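Local coordinates for protein hypoxanthine-guanine phosphoribosyltransferase (HGPRT) (Schistosoma mansoni, PDB 5IPF) that catalyses transfer of a phosphoribosyl group to hypoxanthine or guanine in purine salvage, yielding the nucleotides IMP and GMP, at residues E52-V57 with R225-I230; K70-I75 with A101-G106. All blocks are in the same frame, centred on the assembly; numbering follows the deposited sequence.

Contact 1. Residues E52-V57 with R225-I230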
ATOM      1  N   GLU A  52      -4.844   4.887  26.540  1.00 85.99           N
ATOM      2  CA  GLU A  52      -5.835   4.549  27.552  1.00 88.94           C
ATOM      3  C   GLU A  52      -7.227   5.074  27.220  1.00 90.39           C
ATOM      4  O   GLU A  52      -8.127   4.982  28.061  1.00 94.99           O
ATOM      5  CB  GLU A  52      -5.390   5.078  28.918  1.00 93.09           C
ATOM      6  N   CYS A  53      -7.431   5.605  26.016  1.00 83.72           N
ATOM      7  CA  CYS A  53      -8.693   6.234  25.653  1.00 58.20           C
ATOM      8  C   CYS A  53      -9.542   5.393  24.708  1.00 64.83           C
ATOM      9  O   CYS A  53     -10.655   5.804  24.371  1.00 61.92           O
ATOM     10  CB  CYS A  53      -8.432   7.604  25.018  1.00 58.91           C
ATOM     11  SG  CYS A  53      -7.601   8.784  26.102  1.00 88.00           S
ATOM     12  N   LEU A  54      -9.057   4.229  24.282  1.00 58.53           N
ATOM     13  CA  LEU A  54      -9.725   3.426  23.267  1.00 49.49           C
ATOM     14  C   LEU A  54     -10.184   2.104  23.864  1.00 49.26           C
ATOM     15  O   LEU A  54      -9.392   1.393  24.493  1.00 66.81           O
ATOM     16  CB  LEU A  54      -8.796   3.175  22.078  1.00 47.61           C
ATOM     17  CG  LEU A  54      -8.221   4.434  21.428  1.00 48.03           C
ATOM     18  CD1 LEU A  54      -7.213   4.069  20.353  1.00 53.43           C
ATOM     19  CD2 LEU A  54      -9.334   5.296  20.856  1.00 47.18           C
ATOM     20  N   ASP A  55     -11.461   1.774  23.652  1.00 65.16           N
ATOM     21  CA  ASP A  55     -11.998   0.507  24.142  1.00 65.56           C
ATOM     22  C   ASP A  55     -11.520  -0.655  23.278  1.00 61.57           C
ATOM     23  O   ASP A  55     -10.871  -1.586  23.771  1.00 55.66           O
ATOM     24  CB  ASP A  55     -13.528   0.571  24.182  1.00 68.30           C
ATOM     25  CG  ASP A  55     -14.131  -0.381  25.204  1.00 77.11           C
ATOM     26  OD1 ASP A  55     -13.570  -1.478  25.415  1.00 83.42           O
ATOM     27  OD2 ASP A  55     -15.171  -0.030  25.799  1.00 78.19           O
ATOM     28  N   TYR A  56     -11.823  -0.614  21.982  1.00 66.85           N
ATOM     29  CA  TYR A  56     -11.320  -1.619  21.054  1.00 61.07           C
ATOM     30  C   TYR A  56     -11.295  -1.038  19.648  1.00 58.89           C
ATOM     31  O   TYR A  56     -11.753   0.078  19.402  1.00 57.01           O
ATOM     32  CB  TYR A  56     -12.155  -2.904  21.106  1.00 44.33           C
ATOM     33  CG  TYR A  56     -13.649  -2.705  20.973  1.00 44.40           C
ATOM     34  CD1 TYR A  56     -14.246  -2.554  19.727  1.00 44.00           C
ATOM     35  CD2 TYR A  56     -14.467  -2.697  22.095  1.00 59.27           C
ATOM     36  CE1 TYR A  56     -15.614  -2.386  19.602  1.00 50.58           C
ATOM     37  CE2 TYR A  56     -15.836  -2.531  21.983  1.00 66.21           C
ATOM     38  CZ  TYR A  56     -16.405  -2.376  20.735  1.00 63.46           C
ATOM     39  OH  TYR A  56     -17.767  -2.208  20.624  1.00 63.91           O
ATOM     40  N   VAL A  57     -10.733  -1.811  18.727  1.00 38.59           N
ATOM     41  CA  VAL A  57     -10.704  -1.448  17.316  1.00 36.81           C
ATOM     42  C   VAL A  57     -11.912  -2.072  16.635  1.00 35.55           C
ATOM     43  O   VAL A  57     -12.142  -3.281  16.751  1.00 35.59           O
ATOM     44  CB  VAL A  57      -9.400  -1.918  16.654  1.00 46.06           C
ATOM     45  CG1 VAL A  57      -9.423  -1.596  15.172  1.00 34.77           C
ATOM     46  CG2 VAL A  57      -8.198  -1.283  17.332  1.00 39.93           C
ATOM     47  N   ARG A 225      -8.578  12.278  15.226  1.00 63.14           N
ATOM     48  CA  ARG A 225      -8.529  12.219  13.769  1.00 55.07           C
ATOM     49  C   ARG A 225      -7.263  11.531  13.273  1.00 48.77           C
ATOM     50  O   ARG A 225      -7.304  10.792  12.283  1.00 45.24           O
ATOM     51  CB  ARG A 225      -8.645  13.624  13.177  1.00 57.86           C
ATOM     52  CG  ARG A 225     -10.033  14.226  13.299  1.00 60.90           C
ATOM     53  CD  ARG A 225     -10.262  15.291  12.243  1.00 66.44           C
ATOM     54  NE  ARG A 225     -11.623  15.817  12.278  1.00 66.39           N
ATOM     55  CZ  ARG A 225     -11.977  16.932  12.909  1.00 66.51           C
ATOM     56  NH1 ARG A 225     -11.066  17.644  13.559  1.00 62.99           N
ATOM     57  NH2 ARG A 225     -13.240  17.335  12.888  1.00 60.23           N
ATOM     58  N   ASP A 226      -6.138  11.749  13.948  1.00 59.54           N
ATOM     59  CA  ASP A 226      -4.884  11.112  13.565  1.00 56.17           C
ATOM     60  C   ASP A 226      -4.833   9.629  13.920  1.00 47.65           C
ATOM     61  O   ASP A 226      -3.788   8.993  13.725  1.00 66.99           O
ATOM     62  CB  ASP A 226      -3.709  11.844  14.213  1.00 59.53           C
ATOM     63  CG  ASP A 226      -3.916  12.082  15.693  1.00 67.36           C
ATOM     64  OD1 ASP A 226      -5.086  12.139  16.127  1.00 57.83           O
ATOM     65  OD2 ASP A 226      -2.910  12.218  16.422  1.00 78.72           O
ATOM     66  N   LEU A 227      -5.913   9.053  14.435  1.00 46.44           N
ATOM     67  CA  LEU A 227      -5.956   7.619  14.667  1.00 43.85           C
ATOM     68  C   LEU A 227      -6.064   6.874  13.340  1.00 39.67           C
ATOM     69  O   LEU A 227      -6.724   7.324  12.400  1.00 60.01           O
ATOM     70  CB  LEU A 227      -7.133   7.259  15.570  1.00 67.28           C
ATOM     71  CG  LEU A 227      -7.043   5.937  16.329  1.00 58.40           C
ATOM     72  CD1 LEU A 227      -5.848   5.928  17.271  1.00 54.82           C
ATOM     73  CD2 LEU A 227      -8.328   5.705  17.095  1.00 56.04           C
ATOM     74  N   HIS A 228      -5.412   5.713  13.278  1.00 46.86           N
ATOM     75  CA  HIS A 228      -5.291   4.944  12.044  1.00 43.10           C
ATOM     76  C   HIS A 228      -6.514   4.081  11.751  1.00 36.85           C
ATOM     77  O   HIS A 228      -6.908   3.943  10.589  1.00 34.21           O
ATOM     78  CB  HIS A 228      -4.047   4.051  12.099  1.00 48.82           C
ATOM     79  CG  HIS A 228      -3.593   3.573  10.757  1.00 45.92           C
ATOM     80  ND1 HIS A 228      -3.364   2.243  10.474  1.00 48.09           N
ATOM     81  CD2 HIS A 228      -3.335   4.252   9.615  1.00 56.93           C
ATOM     82  CE1 HIS A 228      -2.979   2.125   9.216  1.00 62.15           C
ATOM     83  NE2 HIS A 228      -2.954   3.329   8.672  1.00 66.21           N
ATOM     84  N   HIS A 229      -7.117   3.490  12.773  1.00 50.13           N
ATOM     85  CA  HIS A 229      -8.244   2.587  12.593  1.00 46.20           C
ATOM     86  C   HIS A 229      -9.519   3.209  13.144  1.00 39.13           C
ATOM     87  O   HIS A 229      -9.501   4.235  13.830  1.00 41.90           O
ATOM     88  CB  HIS A 229      -7.973   1.245  13.279  1.00 36.01           C
ATOM     89  CG  HIS A 229      -6.557   0.781  13.157  1.00 38.14           C
ATOM     90  ND1 HIS A 229      -6.103   0.050  12.082  1.00 42.21           N
ATOM     91  CD2 HIS A 229      -5.494   0.944  13.978  1.00 42.77           C
ATOM     92  CE1 HIS A 229      -4.819  -0.217  12.246  1.00 35.78           C
ATOM     93  NE2 HIS A 229      -4.425   0.313  13.389  1.00 31.37           N
ATOM     94  N   ILE A 230     -10.639   2.567  12.834  1.00 28.90           N
ATOM     95  CA  ILE A 230     -11.928   2.947  13.396  1.00 30.42           C
ATOM     96  C   ILE A 230     -12.091   2.233  14.732  1.00 32.11           C
ATOM     97  O   ILE A 230     -12.095   0.999  14.791  1.00 30.48           O
ATOM     98  CB  ILE A 230     -13.081   2.609  12.442  1.00 31.70           C
ATOM     99  CG1 ILE A 230     -12.979   3.453  11.171  1.00 35.02           C
ATOM    100  CG2 ILE A 230     -14.419   2.837  13.128  1.00 29.94           C
ATOM    101  CD1 ILE A 230     -14.056   3.159  10.157  1.00 33.68           C
TER
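V57 and I230 mark the closest approach of the two backbones, with CA of V57 6.0 Å from CA of I230, as the strand holding V57 meets the loop that runs into strand 230-233. Away from this point the chains diverge, and side chains bridge the gap. L54 and L227 reach for each other tip to tip: CD1 of L54 touches both methyls of L227, 3.8 Å from its CD2. L227 extends across because its CG stands anti to the backbone N (chi1 -158°). Three residues further along the strand, CG1 of V57 lies 3.7 Å from CB of H229 and approaches the imidazole obliquely; this same methyl also rests against the carbonyl O of I230, at 3.7 Å. The H229 ring is held from outside, ND1 hydrogen-bonded to the backbone N of N61 and NE2 to the carbonyl O of C45, which fixes its rotation and satisfies both nitrogens of a buried side chain. D66 of the third subunit also packs against H229. Backbone bonds of D55 and Y56 with V232, and of I230 with L58, make strands 54-59 and 230-233 antiparallel neighbours; strand 213-214 completes the three-stranded sheet, probably part of the phosphoribosyltransferase hood.

Contact 2. Residues K70-I75 with A101-G106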
ATOM      1  N   LYS A  70     -13.834  -2.959  -3.714  1.00 40.67           N
ATOM      2  CA  LYS A  70     -15.126  -3.357  -4.264  1.00 43.84           C
ATOM      3  C   LYS A  70     -16.058  -2.160  -4.413  1.00 38.24           C
ATOM      4  O   LYS A  70     -16.798  -2.059  -5.401  1.00 32.97           O
ATOM      5  CB  LYS A  70     -15.765  -4.423  -3.376  1.00 42.72           C
ATOM      6  CG  LYS A  70     -16.906  -5.172  -4.039  1.00 47.84           C
ATOM      7  CD  LYS A  70     -16.411  -5.929  -5.259  1.00 35.03           C
ATOM      8  CE  LYS A  70     -17.396  -6.999  -5.688  1.00 37.11           C
ATOM      9  NZ  LYS A  70     -16.830  -7.867  -6.757  1.00 64.90           N
ATOM     10  N   MET A  71     -16.039  -1.243  -3.442  1.00 35.75           N
ATOM     11  CA  MET A  71     -16.840  -0.030  -3.572  1.00 39.74           C
ATOM     12  C   MET A  71     -16.457   0.747  -4.826  1.00 39.34           C
ATOM     13  O   MET A  71     -17.327   1.190  -5.587  1.00 46.91           O
ATOM     14  CB  MET A  71     -16.685   0.847  -2.331  1.00 38.58           C
ATOM     15  CG  MET A  71     -17.487   0.379  -1.133  1.00 49.55           C
ATOM     16  SD  MET A  71     -17.606   1.667   0.122  1.00 50.22           S
ATOM     17  CE  MET A  71     -18.373   2.982  -0.822  1.00 42.99           C
ATOM     18  N   SER A  72     -15.153   0.919  -5.058  1.00 46.42           N
ATOM     19  CA  SER A  72     -14.695   1.612  -6.259  1.00 34.81           C
ATOM     20  C   SER A  72     -15.215   0.933  -7.516  1.00 38.63           C
ATOM     21  O   SER A  72     -15.667   1.605  -8.453  1.00 41.73           O
ATOM     22  CB  SER A  72     -13.168   1.678  -6.283  1.00 38.20           C
ATOM     23  OG  SER A  72     -12.669   2.450  -5.206  1.00 50.85           O
ATOM     24  N   MET A  73     -15.172  -0.401  -7.554  1.00 37.39           N
ATOM     25  CA  MET A  73     -15.694  -1.112  -8.719  1.00 39.71           C
ATOM     26  C   MET A  73     -17.180  -0.827  -8.923  1.00 43.13           C
ATOM     27  O   MET A  73     -17.614  -0.496 -10.036  1.00 40.72           O
ATOM     28  CB  MET A  73     -15.436  -2.611  -8.573  1.00 43.82           C
ATOM     29  CG  MET A  73     -13.958  -2.955  -8.509  1.00 48.07           C
ATOM     30  SD  MET A  73     -13.622  -4.715  -8.338  1.00 74.15           S
ATOM     31  CE  MET A  73     -11.833  -4.714  -8.448  1.00 85.17           C
ATOM     32  N   ASN A  74     -17.972  -0.926  -7.849  1.00 47.98           N
ATOM     33  CA  ASN A  74     -19.412  -0.689  -7.950  1.00 41.33           C
ATOM     34  C   ASN A  74     -19.713   0.718  -8.459  1.00 41.52           C
ATOM     35  O   ASN A  74     -20.538   0.904  -9.365  1.00 39.38           O
ATOM     36  CB  ASN A  74     -20.077  -0.916  -6.591  1.00 36.38           C
ATOM     37  CG  ASN A  74     -19.979  -2.353  -6.125  1.00 36.41           C
ATOM     38  OD1 ASN A  74     -19.880  -3.256  -6.981  1.00 37.66           O
ATOM     39  ND2 ASN A  74     -20.008  -2.579  -4.898  1.00 58.57           N
ATOM     40  N   ILE A  75     -19.059   1.726  -7.880  1.00 36.18           N
ATOM     41  CA  ILE A  75     -19.297   3.105  -8.302  1.00 36.87           C
ATOM     42  C   ILE A  75     -18.919   3.286  -9.769  1.00 51.08           C
ATOM     43  O   ILE A  75     -19.661   3.894 -10.554  1.00 43.04           O
ATOM     44  CB  ILE A  75     -18.527   4.079  -7.392  1.00 35.50           C
ATOM     45  CG1 ILE A  75     -18.975   3.920  -5.939  1.00 34.61           C
ATOM     46  CG2 ILE A  75     -18.728   5.509  -7.849  1.00 36.56           C
ATOM     47  CD1 ILE A  75     -18.170   4.752  -4.962  1.00 33.52           C
ATOM     48  N   ALA A 101      -9.557  10.099   0.157  1.00 46.32           N
ATOM     49  CA  ALA A 101      -8.248   9.810  -0.421  1.00 34.67           C
ATOM     50  C   ALA A 101      -8.150   8.353  -0.854  1.00 46.09           C
ATOM     51  O   ALA A 101      -7.786   8.055  -2.000  1.00 49.50           O
ATOM     52  CB  ALA A 101      -7.146  10.157   0.580  1.00 35.75           C
ATOM     53  N   ASP A 102      -8.487   7.426   0.045  1.00 32.09           N
ATOM     54  CA  ASP A 102      -8.430   6.013  -0.315  1.00 36.96           C
ATOM     55  C   ASP A 102      -9.465   5.662  -1.378  1.00 41.39           C
ATOM     56  O   ASP A 102      -9.197   4.827  -2.256  1.00 30.38           O
ATOM     57  CB  ASP A 102      -8.616   5.146   0.931  1.00 43.32           C
ATOM     58  CG  ASP A 102      -7.492   5.327   1.937  1.00 52.53           C
ATOM     59  OD1 ASP A 102      -6.337   5.531   1.509  1.00 59.28           O
ATOM     60  OD2 ASP A 102      -7.760   5.267   3.156  1.00 52.57           O
ATOM     61  N   LEU A 103     -10.642   6.295  -1.328  1.00 37.37           N
ATOM     62  CA  LEU A 103     -11.656   6.041  -2.348  1.00 40.58           C
ATOM     63  C   LEU A 103     -11.181   6.490  -3.724  1.00 44.72           C
ATOM     64  O   LEU A 103     -11.380   5.783  -4.717  1.00 31.55           O
ATOM     65  CB  LEU A 103     -12.963   6.744  -1.985  1.00 48.62           C
ATOM     66  CG  LEU A 103     -14.064   6.648  -3.047  1.00 31.52           C
ATOM     67  CD1 LEU A 103     -14.564   5.216  -3.180  1.00 30.85           C
ATOM     68  CD2 LEU A 103     -15.208   7.603  -2.740  1.00 32.43           C
ATOM     69  N   VAL A 104     -10.559   7.668  -3.804  1.00 38.43           N
ATOM     70  CA  VAL A 104     -10.032   8.153  -5.076  1.00 36.96           C
ATOM     71  C   VAL A 104      -8.905   7.250  -5.560  1.00 41.05           C
ATOM     72  O   VAL A 104      -8.773   6.985  -6.763  1.00 41.79           O
ATOM     73  CB  VAL A 104      -9.579   9.620  -4.940  1.00 40.41           C
ATOM     74  CG1 VAL A 104      -8.639  10.007  -6.068  1.00 36.34           C
ATOM     75  CG2 VAL A 104     -10.786  10.546  -4.918  1.00 46.42           C
ATOM     76  N   ASP A 105      -8.081   6.755  -4.632  1.00 32.96           N
ATOM     77  CA  ASP A 105      -7.062   5.767  -4.977  1.00 32.99           C
ATOM     78  C   ASP A 105      -7.686   4.561  -5.673  1.00 32.43           C
ATOM     79  O   ASP A 105      -7.283   4.179  -6.781  1.00 47.57           O
ATOM     80  CB  ASP A 105      -6.316   5.336  -3.709  1.00 46.12           C
ATOM     81  CG  ASP A 105      -4.840   5.058  -3.954  1.00 58.28           C
ATOM     82  OD1 ASP A 105      -4.500   3.936  -4.388  1.00 65.04           O
ATOM     83  OD2 ASP A 105      -4.016   5.958  -3.688  1.00 66.46           O
ATOM     84  N   GLY A 106      -8.685   3.953  -5.031  1.00 36.81           N
ATOM     85  CA  GLY A 106      -9.325   2.788  -5.622  1.00 35.94           C
ATOM     86  C   GLY A 106     -10.017   3.092  -6.937  1.00 42.30           C
ATOM     87  O   GLY A 106      -9.993   2.277  -7.862  1.00 43.20           O
TER
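S72 and I75, a turn apart on helix 61-81, face L103 and G106 on helix 97-112; the two short axes pass 9.0 Å apart with a crossing angle of -62°. Along segment 70-75, M71 comes first, on the flank of the interface, where it packs on F203 of strand 203-208, as I75 does. S72 brings the backbones nearest, with its CA 5.5 Å from the CA of G106. The serine side chain packs on the backbone of G106, which has no side chain of its own, and CB of S72 lies 3.5 Å from the carbonyl C of G106. The hydroxyl sits beside the serine's own backbone N (chi1 -64°) and hydrogen-bonds back to the carbonyl O of L68, one turn earlier. I75 then closes the segment, its CD1 meeting CD1 of L103 at 4.0 Å with the two side chains crossing at about a right angle. L103 reaches across with CG anti to its N (chi1 175°), and its CD1 touches both CD1 of I75 and, at 3.9 Å, OG of S72; L103 also packs on L89 of strand 87-92. The interface therefore depends on van der Waals contact: a serine whose polar need is met within its own helix can be buried against glycine backbone, and the aliphatic pair beside it joins helices 61-81 and 97-112, which also pack on strands 203-208 and 87-92 of the parallel sheet in the phosphoribosyltransferase core.

Contacts 1 and 2 belong to the two parts of a type I phosphoribosyltransferase: an antiparallel sheet that probably forms part of the hood, and the helix-flanked parallel core. Their centres are 24 Å apart and their nearest atoms about 8 Å, without touching. The chain nevertheless ties them closely, since strand 54-59 leads into helix 61-81, and contact 2 is nested inside the loop that contact 1 closes. Contact 1 is near the nucleotide site, where the side chain of I230 is about 8 Å from the bound IMP, whose pocket includes F212, V213 and D219; R225 forms a salt bridge with D219. Both contacts also reach the third subunit of the tetramer.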